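Local coordinates for polymerase nucleotidyl transferase domain-containing protein (Archaeoglobus fulgidus, PDB 1YLQ) that probably acts as a nucleotidyltransferase, transferring a nucleoside monophosphate from a nucleotide, at residues Y23-E28 with L35-V40; V40-D45 with F69-L74. All coordinates share one frame; numbering follows the deposited sequence.

Overall arrangement
From the N terminus, helix 3-14 leads into strand 19-23, and the chain then turns through the short helix 25-28. Interaction 1 closes the first loop: residues 35-40 come back against 23-28 after six intervening residues, setting strand 38-43 antiparallel to strand 19-23. The same strand runs on into interaction 2, which closes a longer excursion of 23 residues holding helix 50-63, a beta-alpha-beta unit that lays 40-45 parallel to 69-74. The two contacts follow in series, neither nested nor crossed, and share Val-40. They meet where Ile-38 O probably accepts a hydrogen bond from Glu-70 N, at 2.9 Å, and where the carboxylates of Asp-39 and Glu-70 come close. Together they join three neighbouring strands of the mixed sheet.

Interaction 1. Residues Y23-E28 with L35-V40; sequences YGSVVE and LSDIDV. With SO4 (sulfate ion), chain C.
Tyr-23 and Asp-39 form an antiparallel hydrogen-bonded pair: Tyr-23 N gives to Asp-39 O at 2.9 Å, and Asp-39 N returns to Tyr-23 O at 2.8 Å. Past this pair, two amides of the short helix turn to the 35-37 loop. Ser-25 N reaches Ser-36 O at 2.8 Å (163°), while Val-26 N makes only a weak bond to Asp-37 O.

Two waters bridge the segments. One molecule donates to both Tyr-23 O and Asp-37 O and accepts from Val-27 N; a second accepts from Ser-25 OG and donates to Leu-35 O and Asp-37 OD1. The other carboxylate oxygen, Asp-37 OD2, takes Met-4 N of the second subunit.

Among the side chains, chi1 of 51° tucks Tyr-23 CG between its own N and C, which lays one ring face over Asp-39 CB. That carbon sits 3.4 Å from the Tyr-23 ring centroid, a CH-pi contact, with the carboxylate plane tilted 26° from the ring. Glu-28 OE2, at the ring's edge, uses its anti lone pair to accept Gly-24 N at 2.8 Å, and Leu-35 CD1 packs on that carboxylate. A CB on Gly-24 would strike Ser-36 O and Asp-39 N, so the close approach depends on having no side chain there.

Ser-36 N binds sulfate O2 at 2.7 Å, beside the Asp-39 carboxylate. Gly-24 at the N-cap and Ser-25 opening the short helix, with Asp-37 and Asp-39 entering the next strand, match the GS...DxD signature of the nucleotidyltransferase fold, whose acids bind metal ions in relatives; the sulfate, probably from the crystallisation liquor, may mark the pocket.

Interaction 2. Residues V40-D45 with F69-L74; sequences VAIVSD and FEFHIL
Val-40 touches two phenylalanines of the neighbouring strand: CG2 meets Phe-69 CD1 at 3.8 Å, and CB lies 3.9 Å from Phe-71 CD1. Next along, Ile-42 CD1 touches both Phe-71 CD1 and Ile-73 CD1 at 4.0 Å, these side chains lying side by side and pointing the same way. With chi1 of -69°, Phe-71 CG stands anti to its carbonyl carbon, and its ring comes alongside both aliphatic neighbours. Cutting Phe-71 back to an alanine is likely to leave Val-40 CB and Ile-42 CD1 without their shared aromatic neighbour and open a gap toward Ile-7 of helix 3-14. On the other face Ala-41 CB meets Leu-74 CD1, under Trp-79 of helix 76-83.

Five backbone bonds hold this parallel register, running in turn from Val-40 N to Glu-70 O, His-72 N to Val-40 O, Ile-42 N to His-72 O, Leu-74 N to Ile-42 O and Ser-44 N to Leu-74 O. Beyond the last, Ser-44 OG is tied to Asp-17.

Further out, His-72 NE2 donates to Glu-70 OE2 at 2.8 Å, the oxygen lying near the imidazole plane and using its anti lone pair. That bond is likely to restrain both side chains. Glu-70 OE2 also comes close to Asp-39 OD1 and the bound sulfate. The face of Val-40, Ile-42, Phe-71 and Ile-73 is thus wholly apolar, while the Ala-41 face turns polar at His-72, whose partner Glu-70 lies next to the probable active-site pocket.

Interaction 1. Residues Y23-E28 with L35-V40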
loop_
_atom_site.group_PDB
_atom_site.type_symbol
_atom_site.label_atom_id
_atom_site.label_comp_id
_atom_site.label_asym_id
_atom_site.label_seq_id
_atom_site.Cartn_x
_atom_site.Cartn_y
_atom_site.Cartn_z
ATOM N N TYR A 23 -8.743 -1.377 3.118
ATOM C CA TYR A 23 -8.575 -0.903 4.481
ATOM C C TYR A 23 -7.169 -1.300 4.937
ATOM O O TYR A 23 -6.245 -1.414 4.097
ATOM C CB TYR A 23 -9.728 -1.386 5.404
ATOM C CG TYR A 23 -10.016 -2.869 5.355
ATOM C CD1 TYR A 23 -10.654 -3.405 4.237
ATOM C CD2 TYR A 23 -9.726 -3.732 6.457
ATOM C CE1 TYR A 23 -10.945 -4.746 4.149
ATOM C CE2 TYR A 23 -10.024 -5.166 6.364
ATOM C CZ TYR A 23 -10.647 -5.603 5.182
ATOM O OH TYR A 23 -11.037 -6.888 4.922
ATOM N N GLY A 24 -6.963 -1.407 6.238
ATOM C CA GLY A 24 -5.616 -1.663 6.791
ATOM C C GLY A 24 -4.945 -0.336 7.187
ATOM O O GLY A 24 -5.587 0.707 7.165
ATOM N N SER A 25 -3.683 -0.382 7.576
ATOM C CA SER A 25 -3.059 0.758 8.307
ATOM C C SER A 25 -3.145 2.070 7.551
ATOM O O SER A 25 -3.522 3.101 8.124
ATOM C CB SER A 25 -1.612 0.465 8.694
ATOM O OG SER A 25 -0.816 0.208 7.569
ATOM N N VAL A 26 -2.893 2.006 6.237
ATOM C CA VAL A 26 -2.821 3.242 5.449
ATOM C C VAL A 26 -4.170 3.942 5.395
ATOM O O VAL A 26 -4.283 5.147 5.706
ATOM C CB VAL A 26 -2.167 3.009 4.085
ATOM C CG1 VAL A 26 -2.159 4.322 3.251
ATOM C CG2 VAL A 26 -0.714 2.565 4.299
ATOM N N VAL A 27 -5.212 3.172 5.117
ATOM C CA VAL A 27 -6.556 3.722 4.985
ATOM C C VAL A 27 -7.073 4.146 6.369
ATOM O O VAL A 27 -7.686 5.226 6.493
ATOM C CB VAL A 27 -7.539 2.711 4.288
ATOM C CG1 VAL A 27 -9.013 3.131 4.464
ATOM C CG2 VAL A 27 -7.182 2.504 2.771
ATOM N N GLU A 28 -6.788 3.333 7.398
ATOM C CA GLU A 28 -7.424 3.467 8.727
ATOM C C GLU A 28 -6.702 4.400 9.710
ATOM O O GLU A 28 -7.305 4.823 10.699
ATOM C CB GLU A 28 -7.671 2.085 9.384
ATOM C CG GLU A 28 -8.637 1.148 8.578
ATOM C CD GLU A 28 -8.869 -0.215 9.210
ATOM O OE1 GLU A 28 -9.495 -0.314 10.277
ATOM O OE2 GLU A 28 -8.450 -1.223 8.613
ATOM N N LEU A 35 -2.034 -3.707 12.163
ATOM C CA LEU A 35 -2.924 -3.993 11.022
ATOM C C LEU A 35 -2.047 -4.288 9.807
ATOM O O LEU A 35 -0.902 -3.829 9.758
ATOM C CB LEU A 35 -3.775 -2.778 10.703
ATOM C CG LEU A 35 -4.768 -2.186 11.699
ATOM C CD1 LEU A 35 -5.598 -1.135 10.912
ATOM C CD2 LEU A 35 -5.644 -3.278 12.278
ATOM N N SER A 36 -2.563 -5.045 8.844
ATOM C CA SER A 36 -1.889 -5.154 7.551
ATOM C C SER A 36 -1.751 -3.780 6.834
ATOM O O SER A 36 -2.607 -2.925 7.004
ATOM C CB SER A 36 -2.624 -6.143 6.661
ATOM O OG SER A 36 -2.079 -6.065 5.349
ATOM N N ASP A 37 -0.712 -3.592 6.018
ATOM C CA ASP A 37 -0.481 -2.309 5.307
ATOM C C ASP A 37 -1.689 -1.904 4.449
ATOM O O ASP A 37 -2.199 -0.785 4.568
ATOM C CB ASP A 37 0.763 -2.359 4.421
ATOM C CG ASP A 37 2.092 -2.561 5.230
ATOM O OD1 ASP A 37 2.149 -2.280 6.431
ATOM O OD2 ASP A 37 3.081 -3.023 4.638
ATOM N N ILE A 38 -2.113 -2.805 3.558
ATOM C CA ILE A 38 -3.333 -2.628 2.788
ATOM C C ILE A 38 -4.084 -3.974 2.900
ATOM O O ILE A 38 -3.562 -5.047 2.517
ATOM C CB ILE A 38 -3.069 -2.236 1.313
ATOM C CG1 ILE A 38 -2.243 -0.939 1.226
ATOM C CG2 ILE A 38 -4.416 -2.103 0.515
ATOM C CD1 ILE A 38 -1.712 -0.654 -0.221
ATOM N N ASP A 39 -5.260 -3.933 3.506
ATOM C CA ASP A 39 -6.225 -5.059 3.349
ATOM C C ASP A 39 -7.070 -4.799 2.105
ATOM O O ASP A 39 -7.435 -3.651 1.813
ATOM C CB ASP A 39 -7.110 -5.184 4.559
ATOM C CG ASP A 39 -6.339 -5.603 5.780
ATOM O OD1 ASP A 39 -5.907 -6.783 5.819
ATOM O OD2 ASP A 39 -6.089 -4.724 6.653
ATOM N N VAL A 40 -7.327 -5.858 1.355
ATOM C CA VAL A 40 -8.132 -5.791 0.124
ATOM C C VAL A 40 -9.257 -6.800 0.253
ATOM O O VAL A 40 -9.028 -8.009 0.222
ATOM C CB VAL A 40 -7.317 -6.160 -1.102
ATOM C CG1 VAL A 40 -8.128 -5.866 -2.392
ATOM C CG2 VAL A 40 -6.010 -5.364 -1.173
HETATM S S SO4 C . -5.584 -6.987 9.514
HETATM O O1 SO4 C . -5.129 -8.272 9.004
HETATM O O2 SO4 C . -5.186 -5.836 8.714
HETATM O O3 SO4 C . -7.042 -6.891 9.520
HETATM O O4 SO4 C . -5.017 -6.873 10.863
HETATM O O HOH W 1 -4.647 0.518 3.973
HETATM O O HOH W 2 0.852 -1.654 8.542
#

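Interaction 2. Residues V40-D45 with F69-L74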
loop_
_atom_site.group_PDB
_atom_site.type_symbol
_atom_site.label_atom_id
_atom_site.label_comp_id
_atom_site.label_asym_id
_atom_site.label_seq_id
_atom_site.Cartn_x
_atom_site.Cartn_y
_atom_site.Cartn_z
ATOM N N VAL A 40 -7.327 -5.858 1.355
ATOM C CA VAL A 40 -8.132 -5.791 0.124
ATOM C C VAL A 40 -9.257 -6.800 0.253
ATOM O O VAL A 40 -9.028 -8.009 0.222
ATOM C CB VAL A 40 -7.317 -6.160 -1.102
ATOM C CG1 VAL A 40 -8.128 -5.866 -2.392
ATOM C CG2 VAL A 40 -6.010 -5.364 -1.173
ATOM N N ALA A 41 -10.476 -6.320 0.398
ATOM C CA ALA A 41 -11.624 -7.247 0.435
ATOM C C ALA A 41 -12.222 -7.280 -0.979
ATOM O O ALA A 41 -12.507 -6.234 -1.564
ATOM C CB ALA A 41 -12.616 -6.806 1.457
ATOM N N ILE A 42 -12.331 -8.477 -1.547
ATOM C CA ILE A 42 -12.924 -8.666 -2.852
ATOM C C ILE A 42 -14.214 -9.460 -2.643
ATOM O O ILE A 42 -14.185 -10.590 -2.171
ATOM C CB ILE A 42 -11.932 -9.367 -3.792
ATOM C CG1 ILE A 42 -10.602 -8.568 -3.798
ATOM C CG2 ILE A 42 -12.593 -9.560 -5.273
ATOM C CD1 ILE A 42 -9.505 -9.189 -4.562
ATOM N N VAL A 43 -15.355 -8.854 -2.965
ATOM C CA VAL A 43 -16.616 -9.262 -2.387
ATOM C C VAL A 43 -17.613 -9.570 -3.499
ATOM O O VAL A 43 -17.892 -8.722 -4.342
ATOM C CB VAL A 43 -17.211 -8.127 -1.507
ATOM C CG1 VAL A 43 -18.577 -8.520 -0.953
ATOM C CG2 VAL A 43 -16.191 -7.693 -0.360
ATOM N N SER A 44 -18.163 -10.791 -3.483
ATOM C CA SER A 44 -19.207 -11.157 -4.473
ATOM C C SER A 44 -19.882 -12.395 -3.945
ATOM O O SER A 44 -19.216 -13.232 -3.329
ATOM C CB SER A 44 -18.546 -11.510 -5.818
ATOM O OG SER A 44 -19.508 -12.112 -6.676
ATOM N N ASP A 45 -21.172 -12.575 -4.234
ATOM C CA ASP A 45 -21.806 -13.846 -3.836
ATOM C C ASP A 45 -21.401 -15.008 -4.745
ATOM O O ASP A 45 -21.694 -16.171 -4.460
ATOM C CB ASP A 45 -23.324 -13.714 -3.730
ATOM C CG ASP A 45 -23.746 -13.029 -2.449
ATOM O OD1 ASP A 45 -22.928 -12.896 -1.477
ATOM O OD2 ASP A 45 -24.919 -12.659 -2.375
ATOM N N PHE A 69 -0.178 -6.313 0.344
ATOM C CA PHE A 69 -1.634 -6.660 0.299
ATOM C C PHE A 69 -2.037 -7.903 1.097
ATOM O O PHE A 69 -1.374 -8.932 1.036
ATOM C CB PHE A 69 -2.133 -6.811 -1.162
ATOM C CG PHE A 69 -1.821 -5.611 -2.046
ATOM C CD1 PHE A 69 -2.442 -4.406 -1.848
ATOM C CD2 PHE A 69 -0.881 -5.708 -3.058
ATOM C CE1 PHE A 69 -2.119 -3.290 -2.681
ATOM C CE2 PHE A 69 -0.548 -4.608 -3.872
ATOM C CZ PHE A 69 -1.176 -3.417 -3.695
ATOM N N GLU A 70 -3.108 -7.812 1.857
ATOM C CA GLU A 70 -3.691 -8.986 2.512
ATOM C C GLU A 70 -5.056 -9.092 1.870
ATOM O O GLU A 70 -5.816 -8.160 1.953
ATOM C CB GLU A 70 -3.758 -8.809 4.059
ATOM C CG GLU A 70 -4.449 -9.993 4.813
ATOM C CD GLU A 70 -4.386 -9.894 6.357
ATOM O OE1 GLU A 70 -3.272 -9.832 6.928
ATOM O OE2 GLU A 70 -5.466 -9.968 7.017
ATOM N N PHE A 71 -5.349 -10.205 1.179
ATOM C CA PHE A 71 -6.579 -10.338 0.400
ATOM C C PHE A 71 -7.605 -11.086 1.255
ATOM O O PHE A 71 -7.209 -12.007 1.957
ATOM C CB PHE A 71 -6.283 -11.151 -0.896
ATOM C CG PHE A 71 -5.415 -10.402 -1.875
ATOM C CD1 PHE A 71 -5.964 -9.406 -2.694
ATOM C CD2 PHE A 71 -4.044 -10.671 -1.947
ATOM C CE1 PHE A 71 -5.143 -8.658 -3.613
ATOM C CE2 PHE A 71 -3.201 -9.929 -2.849
ATOM C CZ PHE A 71 -3.773 -8.948 -3.678
ATOM N N HIS A 72 -8.882 -10.701 1.167
ATOM C CA HIS A 72 -9.984 -11.337 1.871
ATOM C C HIS A 72 -11.032 -11.516 0.793
ATOM O O HIS A 72 -11.491 -10.539 0.202
ATOM C CB HIS A 72 -10.495 -10.436 3.014
ATOM C CG HIS A 72 -9.419 -10.136 4.021
ATOM N ND1 HIS A 72 -8.656 -8.990 3.991
ATOM C CD2 HIS A 72 -8.947 -10.873 5.044
ATOM C CE1 HIS A 72 -7.801 -9.005 4.994
ATOM N NE2 HIS A 72 -7.929 -10.159 5.621
ATOM N N ILE A 73 -11.339 -12.763 0.493
ATOM C CA ILE A 73 -12.227 -13.118 -0.625
ATOM C C ILE A 73 -13.507 -13.462 0.049
ATOM O O ILE A 73 -13.580 -14.452 0.795
ATOM C CB ILE A 73 -11.632 -14.340 -1.379
ATOM C CG1 ILE A 73 -10.128 -14.062 -1.767
ATOM C CG2 ILE A 73 -12.531 -14.740 -2.591
ATOM C CD1 ILE A 73 -9.911 -12.573 -2.487
ATOM N N LEU A 74 -14.535 -12.634 -0.147
ATOM C CA LEU A 74 -15.702 -12.699 0.719
ATOM C C LEU A 74 -17.041 -12.702 -0.044
ATOM O O LEU A 74 -17.156 -12.025 -1.031
ATOM C CB LEU A 74 -15.688 -11.451 1.608
ATOM C CG LEU A 74 -14.480 -11.213 2.466
ATOM C CD1 LEU A 74 -14.623 -9.847 3.207
ATOM C CD2 LEU A 74 -14.353 -12.396 3.454
#